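Local structure of sterol carrier protein 2 (Thermus thermophilus, 2CX7) at residues A[14-19]-A[120-125]; A[24-29]-A[116-121]; A[28-33]-A[55-60]; A[34-39]-A[48-53]. The protein probably binds sterols or other lipids and helps carry them. One frame throughout, in Å; residues are numbered along the deposited sequence.

Contact 1: residues A[14-19]-A[120-125]; sequences RKLNES and QELVKV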
loop_
_atom_site.group_PDB
_atom_site.type_symbol
_atom_site.label_atom_id
_atom_site.label_comp_id
_atom_site.label_asym_id
_atom_site.label_seq_id
_atom_site.Cartn_x
_atom_site.Cartn_y
_atom_site.Cartn_z
ATOM N N ARG A 14 8.273 -9.608 1.000
ATOM C CA ARG A 14 9.138 -10.377 1.884
ATOM C C ARG A 14 9.175 -9.773 3.283
ATOM O O ARG A 14 9.070 -10.491 4.277
ATOM C CB ARG A 14 10.559 -10.440 1.313
ATOM C CG ARG A 14 11.505 -11.269 2.151
ATOM C CD ARG A 14 12.893 -11.333 1.539
ATOM N NE ARG A 14 13.765 -12.219 2.304
ATOM C CZ ARG A 14 15.079 -12.317 2.123
ATOM N NH1 ARG A 14 15.684 -11.581 1.196
ATOM N NH2 ARG A 14 15.791 -13.147 2.874
ATOM N N LYS A 15 9.322 -8.450 3.366
ATOM C CA LYS A 15 9.367 -7.771 4.658
ATOM C C LYS A 15 8.073 -7.973 5.442
ATOM O O LYS A 15 8.095 -8.114 6.665
ATOM C CB LYS A 15 9.620 -6.274 4.472
ATOM C CG LYS A 15 11.088 -5.890 4.439
ATOM C CD LYS A 15 11.750 -6.097 5.799
ATOM C CE LYS A 15 13.157 -5.509 5.807
ATOM N NZ LYS A 15 13.814 -5.583 7.145
ATOM N N LEU A 16 6.949 -7.977 4.735
ATOM C CA LEU A 16 5.660 -8.189 5.389
ATOM C C LEU A 16 5.581 -9.608 5.934
ATOM O O LEU A 16 5.041 -9.833 7.004
ATOM C CB LEU A 16 4.509 -7.950 4.405
ATOM C CG LEU A 16 4.220 -6.490 4.035
ATOM C CD1 LEU A 16 3.200 -6.453 2.910
ATOM C CD2 LEU A 16 3.692 -5.730 5.269
ATOM N N ASN A 17 6.112 -10.574 5.192
ATOM C CA ASN A 17 6.075 -11.947 5.669
ATOM C C ASN A 17 7.004 -12.145 6.861
ATOM O O ASN A 17 6.825 -13.072 7.630
ATOM C CB ASN A 17 6.431 -12.929 4.541
ATOM C CG ASN A 17 5.269 -13.163 3.587
ATOM O OD1 ASN A 17 4.130 -13.356 4.018
ATOM N ND2 ASN A 17 5.546 -13.150 2.295
ATOM N N GLU A 18 7.977 -11.251 7.024
ATOM C CA GLU A 18 8.936 -11.338 8.122
ATOM C C GLU A 18 8.495 -10.519 9.330
ATOM O O GLU A 18 9.132 -10.550 10.387
ATOM C CB GLU A 18 10.311 -10.846 7.644
ATOM C CG GLU A 18 10.835 -11.595 6.432
ATOM C CD GLU A 18 12.107 -10.986 5.861
ATOM O OE1 GLU A 18 12.201 -9.742 5.797
ATOM O OE2 GLU A 18 13.001 -11.754 5.464
ATOM N N SER A 19 7.393 -9.791 9.185
ATOM C CA SER A 19 6.901 -8.942 10.268
ATOM C C SER A 19 5.855 -9.599 11.155
ATOM O O SER A 19 4.718 -9.794 10.737
ATOM C CB SER A 19 6.318 -7.645 9.694
ATOM O OG SER A 19 5.684 -6.872 10.701
ATOM N N GLN A 120 -1.760 0.476 9.691
ATOM C CA GLN A 120 -0.643 1.150 10.339
ATOM C C GLN A 120 0.621 0.307 10.177
ATOM O O GLN A 120 1.703 0.834 9.901
ATOM C CB GLN A 120 -0.950 1.378 11.826
ATOM C CG GLN A 120 -2.047 2.392 12.087
ATOM C CD GLN A 120 -2.456 2.438 13.551
ATOM O OE1 GLN A 120 -2.898 1.437 14.119
ATOM N NE2 GLN A 120 -2.312 3.604 14.169
ATOM N N GLU A 121 0.488 -1.011 10.332
ATOM C CA GLU A 121 1.644 -1.890 10.189
ATOM C C GLU A 121 2.135 -1.977 8.739
ATOM O O GLU A 121 3.343 -2.004 8.490
ATOM C CB GLU A 121 1.331 -3.298 10.719
ATOM C CG GLU A 121 1.273 -3.415 12.244
ATOM C CD GLU A 121 2.559 -2.959 12.924
ATOM O OE1 GLU A 121 3.634 -3.037 12.294
ATOM O OE2 GLU A 121 2.494 -2.533 14.095
ATOM N N LEU A 122 1.206 -2.032 7.788
ATOM C CA LEU A 122 1.579 -2.088 6.372
ATOM C C LEU A 122 2.502 -0.924 6.071
ATOM O O LEU A 122 3.540 -1.073 5.414
ATOM C CB LEU A 122 0.339 -1.971 5.473
ATOM C CG LEU A 122 -0.498 -3.225 5.202
ATOM C CD1 LEU A 122 -1.761 -2.850 4.443
ATOM C CD2 LEU A 122 0.325 -4.225 4.382
ATOM N N VAL A 123 2.113 0.249 6.557
ATOM C CA VAL A 123 2.893 1.456 6.332
ATOM C C VAL A 123 4.219 1.442 7.096
ATOM O O VAL A 123 5.259 1.819 6.548
ATOM C CB VAL A 123 2.066 2.701 6.697
ATOM C CG1 VAL A 123 2.936 3.946 6.666
ATOM C CG2 VAL A 123 0.910 2.847 5.696
ATOM N N LYS A 124 4.186 1.012 8.352
ATOM C CA LYS A 124 5.411 0.951 9.148
ATOM C C LYS A 124 6.414 0.007 8.492
ATOM O O LYS A 124 7.615 0.288 8.470
ATOM C CB LYS A 124 5.116 0.477 10.580
ATOM C CG LYS A 124 4.419 1.506 11.463
ATOM C CD LYS A 124 4.223 0.956 12.866
ATOM C CE LYS A 124 3.546 1.971 13.780
ATOM N NZ LYS A 124 3.314 1.378 15.123
ATOM N N VAL A 125 5.934 -1.114 7.955
ATOM C CA VAL A 125 6.830 -2.064 7.299
ATOM C C VAL A 125 7.401 -1.476 6.007
ATOM O O VAL A 125 8.589 -1.639 5.714
ATOM C CB VAL A 125 6.103 -3.406 6.984
ATOM C CG1 VAL A 125 6.955 -4.278 6.055
ATOM C CG2 VAL A 125 5.831 -4.151 8.286
#

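Contact 2: residues A[24-29]-A[116-121]; sequences KAASTW and AQAAQE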
loop_
_atom_site.group_PDB
_atom_site.type_symbol
_atom_site.label_atom_id
_atom_site.label_comp_id
_atom_site.label_asym_id
_atom_site.label_seq_id
_atom_site.Cartn_x
_atom_site.Cartn_y
_atom_site.Cartn_z
ATOM N N LYS A 24 0.250 -10.419 13.035
ATOM C CA LYS A 24 -0.769 -10.430 14.083
ATOM C C LYS A 24 -1.928 -9.502 13.728
ATOM O O LYS A 24 -3.092 -9.903 13.790
ATOM C CB LYS A 24 -0.167 -10.000 15.427
ATOM C CG LYS A 24 0.793 -10.999 16.042
ATOM C CD LYS A 24 1.188 -10.582 17.460
ATOM C CE LYS A 24 2.177 -11.562 18.073
ATOM N NZ LYS A 24 3.463 -11.605 17.317
ATOM N N ALA A 25 -1.605 -8.270 13.338
ATOM C CA ALA A 25 -2.613 -7.268 12.986
ATOM C C ALA A 25 -3.554 -7.655 11.852
ATOM O O ALA A 25 -4.737 -7.292 11.862
ATOM C CB ALA A 25 -1.929 -5.948 12.644
ATOM N N ALA A 26 -3.035 -8.385 10.871
ATOM C CA ALA A 26 -3.828 -8.787 9.721
ATOM C C ALA A 26 -4.218 -10.266 9.730
ATOM O O ALA A 26 -4.518 -10.831 8.682
ATOM C CB ALA A 26 -3.052 -8.461 8.437
ATOM N N SER A 27 -4.233 -10.882 10.909
ATOM C CA SER A 27 -4.553 -12.307 11.012
ATOM C C SER A 27 -5.817 -12.767 10.274
ATOM O O SER A 27 -5.838 -13.861 9.716
ATOM C CB SER A 27 -4.622 -12.734 12.484
ATOM O OG SER A 27 -5.644 -12.050 13.186
ATOM N N THR A 28 -6.861 -11.945 10.253
ATOM C CA THR A 28 -8.084 -12.346 9.567
ATOM C C THR A 28 -8.367 -11.529 8.310
ATOM O O THR A 28 -9.483 -11.516 7.795
ATOM C CB THR A 28 -9.292 -12.275 10.522
ATOM O OG1 THR A 28 -9.321 -10.991 11.153
ATOM C CG2 THR A 28 -9.184 -13.359 11.597
ATOM N N TRP A 29 -7.343 -10.856 7.804
ATOM C CA TRP A 29 -7.498 -10.056 6.598
ATOM C C TRP A 29 -7.507 -10.897 5.327
ATOM O O TRP A 29 -6.725 -11.824 5.188
ATOM C CB TRP A 29 -6.362 -9.036 6.474
ATOM C CG TRP A 29 -6.350 -8.367 5.125
ATOM C CD1 TRP A 29 -5.770 -8.833 3.974
ATOM C CD2 TRP A 29 -7.052 -7.179 4.766
ATOM N NE1 TRP A 29 -6.078 -8.006 2.919
ATOM C CE2 TRP A 29 -6.864 -6.983 3.378
ATOM C CE3 TRP A 29 -7.830 -6.259 5.483
ATOM C CZ2 TRP A 29 -7.425 -5.900 2.693
ATOM C CZ3 TRP A 29 -8.388 -5.184 4.804
ATOM C CH2 TRP A 29 -8.182 -5.012 3.421
ATOM N N ALA A 116 -7.599 -1.049 10.926
ATOM C CA ALA A 116 -6.736 0.116 11.075
ATOM C C ALA A 116 -5.316 -0.247 11.530
ATOM O O ALA A 116 -4.339 0.327 11.051
ATOM C CB ALA A 116 -7.377 1.108 12.059
ATOM N N GLN A 117 -5.190 -1.205 12.443
ATOM C CA GLN A 117 -3.872 -1.583 12.917
ATOM C C GLN A 117 -3.055 -2.249 11.801
ATOM O O GLN A 117 -1.848 -2.032 11.688
ATOM C CB GLN A 117 -3.997 -2.524 14.113
ATOM C CG GLN A 117 -2.681 -2.783 14.820
ATOM C CD GLN A 117 -2.845 -3.711 16.005
ATOM O OE1 GLN A 117 -3.350 -4.827 15.867
ATOM N NE2 GLN A 117 -2.420 -3.256 17.181
ATOM N N ALA A 118 -3.710 -3.072 10.991
ATOM C CA ALA A 118 -3.022 -3.737 9.889
ATOM C C ALA A 118 -2.514 -2.658 8.930
ATOM O O ALA A 118 -1.404 -2.755 8.402
ATOM C CB ALA A 118 -3.981 -4.695 9.155
ATOM N N ALA A 119 -3.328 -1.625 8.714
ATOM C CA ALA A 119 -2.948 -0.532 7.823
ATOM C C ALA A 119 -1.727 0.196 8.392
ATOM O O ALA A 119 -0.776 0.506 7.669
ATOM C CB ALA A 119 -4.121 0.441 7.649
ATOM N N GLN A 120 -1.760 0.476 9.691
ATOM C CA GLN A 120 -0.643 1.150 10.339
ATOM C C GLN A 120 0.621 0.307 10.177
ATOM O O GLN A 120 1.703 0.834 9.901
ATOM C CB GLN A 120 -0.950 1.378 11.826
ATOM C CG GLN A 120 -2.047 2.392 12.087
ATOM C CD GLN A 120 -2.456 2.438 13.551
ATOM O OE1 GLN A 120 -2.898 1.437 14.119
ATOM N NE2 GLN A 120 -2.312 3.604 14.169
ATOM N N GLU A 121 0.488 -1.011 10.332
ATOM C CA GLU A 121 1.644 -1.890 10.189
ATOM C C GLU A 121 2.135 -1.977 8.739
ATOM O O GLU A 121 3.343 -2.004 8.490
ATOM C CB GLU A 121 1.331 -3.298 10.719
ATOM C CG GLU A 121 1.273 -3.415 12.244
ATOM C CD GLU A 121 2.559 -2.959 12.924
ATOM O OE1 GLU A 121 3.634 -3.037 12.294
ATOM O OE2 GLU A 121 2.494 -2.533 14.095
HETATM O O HOH W 1 -5.940 -4.790 11.789
#

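Contact 3: residues A[28-33]-A[55-60]; sequences TWEGSL and LWHGAC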
loop_
_atom_site.group_PDB
_atom_site.type_symbol
_atom_site.label_atom_id
_atom_site.label_comp_id
_atom_site.label_asym_id
_atom_site.label_seq_id
_atom_site.Cartn_x
_atom_site.Cartn_y
_atom_site.Cartn_z
ATOM N N THR A 28 -6.861 -11.945 10.253
ATOM C CA THR A 28 -8.084 -12.346 9.567
ATOM C C THR A 28 -8.367 -11.529 8.310
ATOM O O THR A 28 -9.483 -11.516 7.795
ATOM C CB THR A 28 -9.292 -12.275 10.522
ATOM O OG1 THR A 28 -9.321 -10.991 11.153
ATOM C CG2 THR A 28 -9.184 -13.359 11.597
ATOM N N TRP A 29 -7.343 -10.856 7.804
ATOM C CA TRP A 29 -7.498 -10.056 6.598
ATOM C C TRP A 29 -7.507 -10.897 5.327
ATOM O O TRP A 29 -6.725 -11.824 5.188
ATOM C CB TRP A 29 -6.362 -9.036 6.474
ATOM C CG TRP A 29 -6.350 -8.367 5.125
ATOM C CD1 TRP A 29 -5.770 -8.833 3.974
ATOM C CD2 TRP A 29 -7.052 -7.179 4.766
ATOM N NE1 TRP A 29 -6.078 -8.006 2.919
ATOM C CE2 TRP A 29 -6.864 -6.983 3.378
ATOM C CE3 TRP A 29 -7.830 -6.259 5.483
ATOM C CZ2 TRP A 29 -7.425 -5.900 2.693
ATOM C CZ3 TRP A 29 -8.388 -5.184 4.804
ATOM C CH2 TRP A 29 -8.182 -5.012 3.421
ATOM N N GLU A 30 -8.405 -10.555 4.408
ATOM C CA GLU A 30 -8.481 -11.213 3.107
ATOM C C GLU A 30 -8.754 -10.140 2.062
ATOM O O GLU A 30 -9.584 -9.260 2.269
ATOM C CB GLU A 30 -9.595 -12.262 3.065
ATOM C CG GLU A 30 -9.279 -13.553 3.788
ATOM C CD GLU A 30 -10.495 -14.473 3.883
ATOM O OE1 GLU A 30 -11.403 -14.362 3.031
ATOM O OE2 GLU A 30 -10.536 -15.306 4.807
ATOM N N GLY A 31 -8.050 -10.203 0.939
ATOM C CA GLY A 31 -8.276 -9.214 -0.097
ATOM C C GLY A 31 -7.004 -8.580 -0.613
ATOM O O GLY A 31 -6.061 -8.347 0.146
ATOM N N SER A 32 -6.969 -8.313 -1.912
ATOM C CA SER A 32 -5.792 -7.692 -2.515
ATOM C C SER A 32 -5.860 -6.189 -2.264
ATOM O O SER A 32 -6.942 -5.628 -2.088
ATOM C CB SER A 32 -5.739 -7.988 -4.019
ATOM O OG SER A 32 -6.954 -7.649 -4.665
ATOM N N LEU A 33 -4.701 -5.542 -2.229
ATOM C CA LEU A 33 -4.643 -4.106 -1.988
ATOM C C LEU A 33 -3.678 -3.471 -2.964
ATOM O O LEU A 33 -2.533 -3.916 -3.090
ATOM C CB LEU A 33 -4.159 -3.825 -0.553
ATOM C CG LEU A 33 -3.794 -2.380 -0.174
ATOM C CD1 LEU A 33 -5.047 -1.513 -0.154
ATOM C CD2 LEU A 33 -3.136 -2.367 1.219
ATOM N N LEU A 55 -2.669 -10.014 -0.242
ATOM C CA LEU A 55 -2.585 -10.228 1.199
ATOM C C LEU A 55 -3.587 -11.262 1.699
ATOM O O LEU A 55 -4.719 -11.300 1.232
ATOM C CB LEU A 55 -2.812 -8.891 1.911
ATOM C CG LEU A 55 -1.881 -7.746 1.483
ATOM C CD1 LEU A 55 -2.348 -6.439 2.072
ATOM C CD2 LEU A 55 -0.452 -8.057 1.913
ATOM N N TRP A 56 -3.174 -12.074 2.670
ATOM C CA TRP A 56 -4.058 -13.105 3.202
ATOM C C TRP A 56 -3.677 -13.621 4.588
ATOM O O TRP A 56 -2.613 -14.222 4.781
ATOM C CB TRP A 56 -4.125 -14.279 2.221
ATOM C CG TRP A 56 -5.170 -15.311 2.571
ATOM C CD1 TRP A 56 -5.033 -16.364 3.426
ATOM C CD2 TRP A 56 -6.509 -15.374 2.066
ATOM N NE1 TRP A 56 -6.203 -17.085 3.482
ATOM C CE2 TRP A 56 -7.126 -16.498 2.656
ATOM C CE3 TRP A 56 -7.246 -14.589 1.167
ATOM C CZ2 TRP A 56 -8.451 -16.862 2.376
ATOM C CZ3 TRP A 56 -8.560 -14.949 0.888
ATOM C CH2 TRP A 56 -9.150 -16.078 1.493
ATOM N N HIS A 57 -4.554 -13.366 5.555
ATOM C CA HIS A 57 -4.372 -13.820 6.929
ATOM C C HIS A 57 -3.013 -13.544 7.559
ATOM O O HIS A 57 -2.451 -14.413 8.224
ATOM C CB HIS A 57 -4.665 -15.322 7.028
ATOM C CG HIS A 57 -6.063 -15.695 6.641
ATOM N ND1 HIS A 57 -6.563 -16.970 6.806
ATOM C CD2 HIS A 57 -7.057 -14.973 6.069
ATOM C CE1 HIS A 57 -7.803 -17.018 6.351
ATOM N NE2 HIS A 57 -8.126 -15.821 5.897
ATOM N N GLY A 58 -2.487 -12.339 7.357
ATOM C CA GLY A 58 -1.212 -11.994 7.959
ATOM C C GLY A 58 -0.004 -12.181 7.067
ATOM O O GLY A 58 1.092 -11.728 7.405
ATOM N N ALA A 59 -0.196 -12.844 5.934
ATOM C CA ALA A 59 0.894 -13.082 5.003
ATOM C C ALA A 59 0.733 -12.307 3.704
ATOM O O ALA A 59 -0.350 -11.800 3.383
ATOM C CB ALA A 59 0.982 -14.579 4.682
ATOM N N CYS A 60 1.836 -12.197 2.972
ATOM C CA CYS A 60 1.811 -11.569 1.667
ATOM C C CYS A 60 2.082 -12.744 0.733
ATOM O O CYS A 60 3.188 -13.291 0.716
ATOM C CB CYS A 60 2.907 -10.502 1.512
ATOM S SG CYS A 60 2.960 -9.921 -0.213
#

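Contact 4: residues A[34-39]-A[48-53]; sequences ALAVRP and GVAVVL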
loop_
_atom_site.group_PDB
_atom_site.type_symbol
_atom_site.label_atom_id
_atom_site.label_comp_id
_atom_site.label_asym_id
_atom_site.label_seq_id
_atom_site.Cartn_x
_atom_site.Cartn_y
_atom_site.Cartn_z
ATOM N N ALA A 34 -4.140 -2.431 -3.648
ATOM C CA ALA A 34 -3.298 -1.722 -4.592
ATOM C C ALA A 34 -2.979 -0.340 -4.059
ATOM O O ALA A 34 -3.877 0.398 -3.632
ATOM C CB ALA A 34 -3.991 -1.606 -5.949
ATOM N N LEU A 35 -1.692 -0.011 -4.065
ATOM C CA LEU A 35 -1.213 1.297 -3.651
ATOM C C LEU A 35 -0.882 1.950 -4.994
ATOM O O LEU A 35 0.129 1.625 -5.634
ATOM C CB LEU A 35 0.029 1.153 -2.777
ATOM C CG LEU A 35 -0.141 0.222 -1.574
ATOM C CD1 LEU A 35 1.132 0.249 -0.744
ATOM C CD2 LEU A 35 -1.363 0.646 -0.742
ATOM N N ALA A 36 -1.749 2.858 -5.421
ATOM C CA ALA A 36 -1.615 3.497 -6.722
ATOM C C ALA A 36 -1.119 4.941 -6.729
ATOM O O ALA A 36 -1.551 5.767 -5.919
ATOM C CB ALA A 36 -2.950 3.413 -7.453
ATOM N N VAL A 37 -0.210 5.211 -7.664
ATOM C CA VAL A 37 0.373 6.533 -7.881
ATOM C C VAL A 37 -0.284 7.100 -9.134
ATOM O O VAL A 37 -0.288 6.445 -10.178
ATOM C CB VAL A 37 1.910 6.448 -8.130
ATOM C CG1 VAL A 37 2.473 7.843 -8.428
ATOM C CG2 VAL A 37 2.610 5.853 -6.919
ATOM N N ARG A 38 -0.850 8.303 -9.026
ATOM C CA ARG A 38 -1.504 8.959 -10.156
ATOM C C ARG A 38 -0.461 9.300 -11.218
ATOM O O ARG A 38 0.726 9.420 -10.902
ATOM C CB ARG A 38 -2.180 10.249 -9.690
ATOM C CG ARG A 38 -3.258 10.041 -8.631
ATOM C CD ARG A 38 -3.978 11.349 -8.312
ATOM N NE ARG A 38 -5.103 11.113 -7.411
ATOM C CZ ARG A 38 -5.186 11.570 -6.168
ATOM N NH1 ARG A 38 -4.204 12.309 -5.652
ATOM N NH2 ARG A 38 -6.246 11.269 -5.435
ATOM N N PRO A 39 -0.885 9.447 -12.487
ATOM C CA PRO A 39 0.056 9.785 -13.565
ATOM C C PRO A 39 0.917 10.986 -13.175
ATOM O O PRO A 39 0.406 12.013 -12.694
ATOM C CB PRO A 39 -0.868 10.091 -14.736
ATOM C CG PRO A 39 -1.971 9.083 -14.520
ATOM C CD PRO A 39 -2.241 9.241 -13.032
ATOM N N GLY A 48 1.007 6.398 -14.609
ATOM C CA GLY A 48 0.705 6.054 -13.232
ATOM C C GLY A 48 1.367 4.712 -12.983
ATOM O O GLY A 48 1.879 4.079 -13.918
ATOM N N VAL A 49 1.385 4.271 -11.733
ATOM C CA VAL A 49 2.002 2.991 -11.393
ATOM C C VAL A 49 1.388 2.544 -10.085
ATOM O O VAL A 49 0.812 3.350 -9.361
ATOM C CB VAL A 49 3.544 3.117 -11.222
ATOM C CG1 VAL A 49 3.873 4.082 -10.099
ATOM C CG2 VAL A 49 4.160 1.749 -10.948
ATOM N N ALA A 50 1.508 1.260 -9.784
ATOM C CA ALA A 50 0.937 0.748 -8.555
ATOM C C ALA A 50 1.679 -0.478 -8.069
ATOM O O ALA A 50 2.399 -1.128 -8.828
ATOM C CB ALA A 50 -0.525 0.396 -8.783
ATOM N N VAL A 51 1.518 -0.771 -6.785
ATOM C CA VAL A 51 2.092 -1.967 -6.198
ATOM C C VAL A 51 0.842 -2.683 -5.715
ATOM O O VAL A 51 0.064 -2.129 -4.938
ATOM C CB VAL A 51 3.013 -1.671 -5.016
ATOM C CG1 VAL A 51 3.357 -2.969 -4.295
ATOM C CG2 VAL A 51 4.309 -1.016 -5.512
ATOM N N VAL A 52 0.642 -3.903 -6.196
ATOM C CA VAL A 52 -0.532 -4.677 -5.837
ATOM C C VAL A 52 -0.093 -5.827 -4.945
ATOM O O VAL A 52 0.763 -6.632 -5.325
ATOM C CB VAL A 52 -1.243 -5.195 -7.111
ATOM C CG1 VAL A 52 -2.534 -5.914 -6.746
ATOM C CG2 VAL A 52 -1.535 -4.012 -8.042
ATOM N N LEU A 53 -0.671 -5.867 -3.746
ATOM C CA LEU A 53 -0.357 -6.880 -2.748
ATOM C C LEU A 53 -1.468 -7.921 -2.611
ATOM O O LEU A 53 -2.635 -7.575 -2.411
ATOM C CB LEU A 53 -0.149 -6.212 -1.389
ATOM C CG LEU A 53 0.787 -5.001 -1.328
ATOM C CD1 LEU A 53 0.555 -4.217 -0.035
ATOM C CD2 LEU A 53 2.226 -5.474 -1.431
#

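Contact 1: residues A[14-19]-A[120-125]
Leu16 and Val125 form the centre of an apolar helix-to-helix contact, in which the C-terminal end of helix 6-17 meets the long C-terminal helix 116-127. No hydrogen bond crosses it, and the CA atoms of Leu16 and Val125 stay 6.5 Å apart, so methyl groups do the work. The beta-branched Val125 suits its place because its two methyls point to different neighbours. With CG1 anti to the backbone N (chi1 169°), that branch is wedged between Leu16 CD2, at 3.7 Å, and the CB of Lys15, while CG2 lies 3.6 Å from Ser19 OG. Leu16 also reaches across to Leu122, one turn before Val125 on the other helix, its CD2 3.8 Å and its CD1 3.9 Å from Leu122 CD2, the two side chains meeting at a slant. An alanine at Leu16 is likely to leave a gap between the helices, with Leu122 CD2 and the CG1 of Val125 deprived of their shared partner. Lys15 contributes only the root of its chain; a bend at chi2 (-68°) carries the ammonium away from the apolar seam. Ser19 fits the turn beyond because its hydroxyl serves as an N-cap, hydrogen-bonded to Tyr22 N, while still resting on valine. Tyr22 of helix 20-25 touches both leucines, and beneath them Leu16 packs on Leu55 of strand 49-56 and Leu122 on Leu33 of strand 32-37.

Contact 2: residues A[24-29]-A[116-121]
Ala25 and Ala118 bring two backbones close together, their CA atoms 4.7 Å apart, where helix 20-25 ends beside the first turns of helix 116-127. The chain leaves the helix at Ala26 and enters a type I turn, closed by Trp29 N on Ala26 O at 3.0 Å. No direct hydrogen bond spans the two segments; a water does so instead, donating to Ala25 O at 2.8 Å and accepting from Ala118 N at 2.9 Å. Both groups lie near helix ends, where carbonyls and N-H groups lack some of their intrahelical partners, so the water bridges the last turn of one helix to the first of the other. Alanine suits such a distance, since a longer side chain would probably run into the opposing backbone: Ala25 CB already sits 3.7 Å from Ala118 CA, and Ala26 CB lies 3.9 Å from Ala118 CB. Gln117 flanks this pair. Its first torsion (chi1 -170°) turns CG away from the backbone N and the chain runs on extended, which lays the aliphatic part alongside Ala25 and leaves OE1 3.7 Å from Ala25 CB. On the next turn the CG of Glu121 touches the same methyl at 4.1 Å, and Glu121 goes on to Ala21 and Tyr22 of helix 20-25. Past the turn, Trp29 continues inward, its ring meeting Tyr115 edge-to-face and Phe74 of strand 74-78.

Contact 3: residues A[28-33]-A[55-60]
Glu30 is engaged twice over, its methylene chain lying on the indole face of Trp56 while its carboxylate takes a hydrogen bond from His57. The setting is the tight end of a beta hairpin: a type I' turn from Trp56 to Ala59 joins strands 49-56 and 59-67, with His57 and Gly58 at its corners, and the chain entering strand 32-37 runs past it. Glu30 and Trp56 are a non-hydrogen-bonded antiparallel pair. The CG of Trp56 stands opposite its own N (chi1 -171°), which lays the indole alongside Glu30, whose CG is 3.3 Å from the centroid of the six-membered ring and 12° off its normal, a CH-pi contact. A glycine in place of Trp56 would probably leave the Glu30 methylenes without the indole face and the imidazole without NE1 over it, so that both could turn more freely. Trp56 NE1 lies over the centre of the His57 ring, 3.2 Å above its plane. Deeper in, Trp29 NE1 passes 3.5 Å from Leu55 CB and donates to Gly31 O at 2.8 Å; Gly31 has backbone angles that would jam a CB. Backbone contact is made by His57 N on Trp29 O at 2.7 Å. His57 NE2 donates almost straight, at 174°, to Glu30 OE2 over 2.7 Å, within the imidazole plane and on the anti side of the carboxylate, somewhat out of its plane.

Contact 4: residues A[34-39]-A[48-53]
An antiparallel beta hairpin, strands 32-37 and 49-56, brings Leu35 opposite Val51 and Val37 opposite Val49 in the five-stranded sheet of this SCP-2 fold. The axes of 34-37 and 49-53 approach to 4.6 Å, their directions 175° apart, and both pairs are of the hydrogen-bonded kind. Leu35 N donates to Val51 O at 2.9 Å and is repaid by Val51 N on Leu35 O; Val37 N reaches Val49 O at 2.7 Å, whereas the return bond from Val49 N to Val37 O is longer, at 3.2 Å. Side chains alternate between two faces. Leu35, Val37, Val49 and Val51 point to the one where Trp83 of helix 80-86 and Trp8 of helix 6-17 pack, and bulky branched residues suit it. There Val37 and Val49 lie side by side, Val49 CG1 being 3.7 Å from Val37 CB because chi1 (61°) sets it in the crowded position between N and the carbonyl carbon. The other face carries Ala34, Ala36, Ala50 and Val52, mostly small residues, met by Ala70 and Ala72 of a loop. Ala34 CB touches Val52 CG2 at 4.0 Å. Arg38, pointing away from the partner strand, forms salt bridges with Glu77, Asp79 and Glu103. At the end Gly48 belongs for steric reasons: a CB would clash with Val37 O, which lies just 3.2 Å from Gly48 CA.

In the fold
From the N terminus, helix 6-17 supplies the first segment of contact 1, whose partner comes about a hundred residues later, so that contact closes almost the whole chain. Contact 2 starts from the next helix and ends on the same C-terminal helix; both share Gln120 and Glu121. Contact 3 begins at Thr28 and Trp29, already used by contact 2, and ends at Cys60, disulfide-bonded to Cys13; contact 4 lies within its span, on the same strands, both fall inside contact 1, and none cross. Probable hydrogen bonds tie these together: Asn17 OD1 to Cys60 N between contacts 1 and 3, and Leu33 O to Leu53 N between contacts 3 and 4. Terminal helices and sheet are joined.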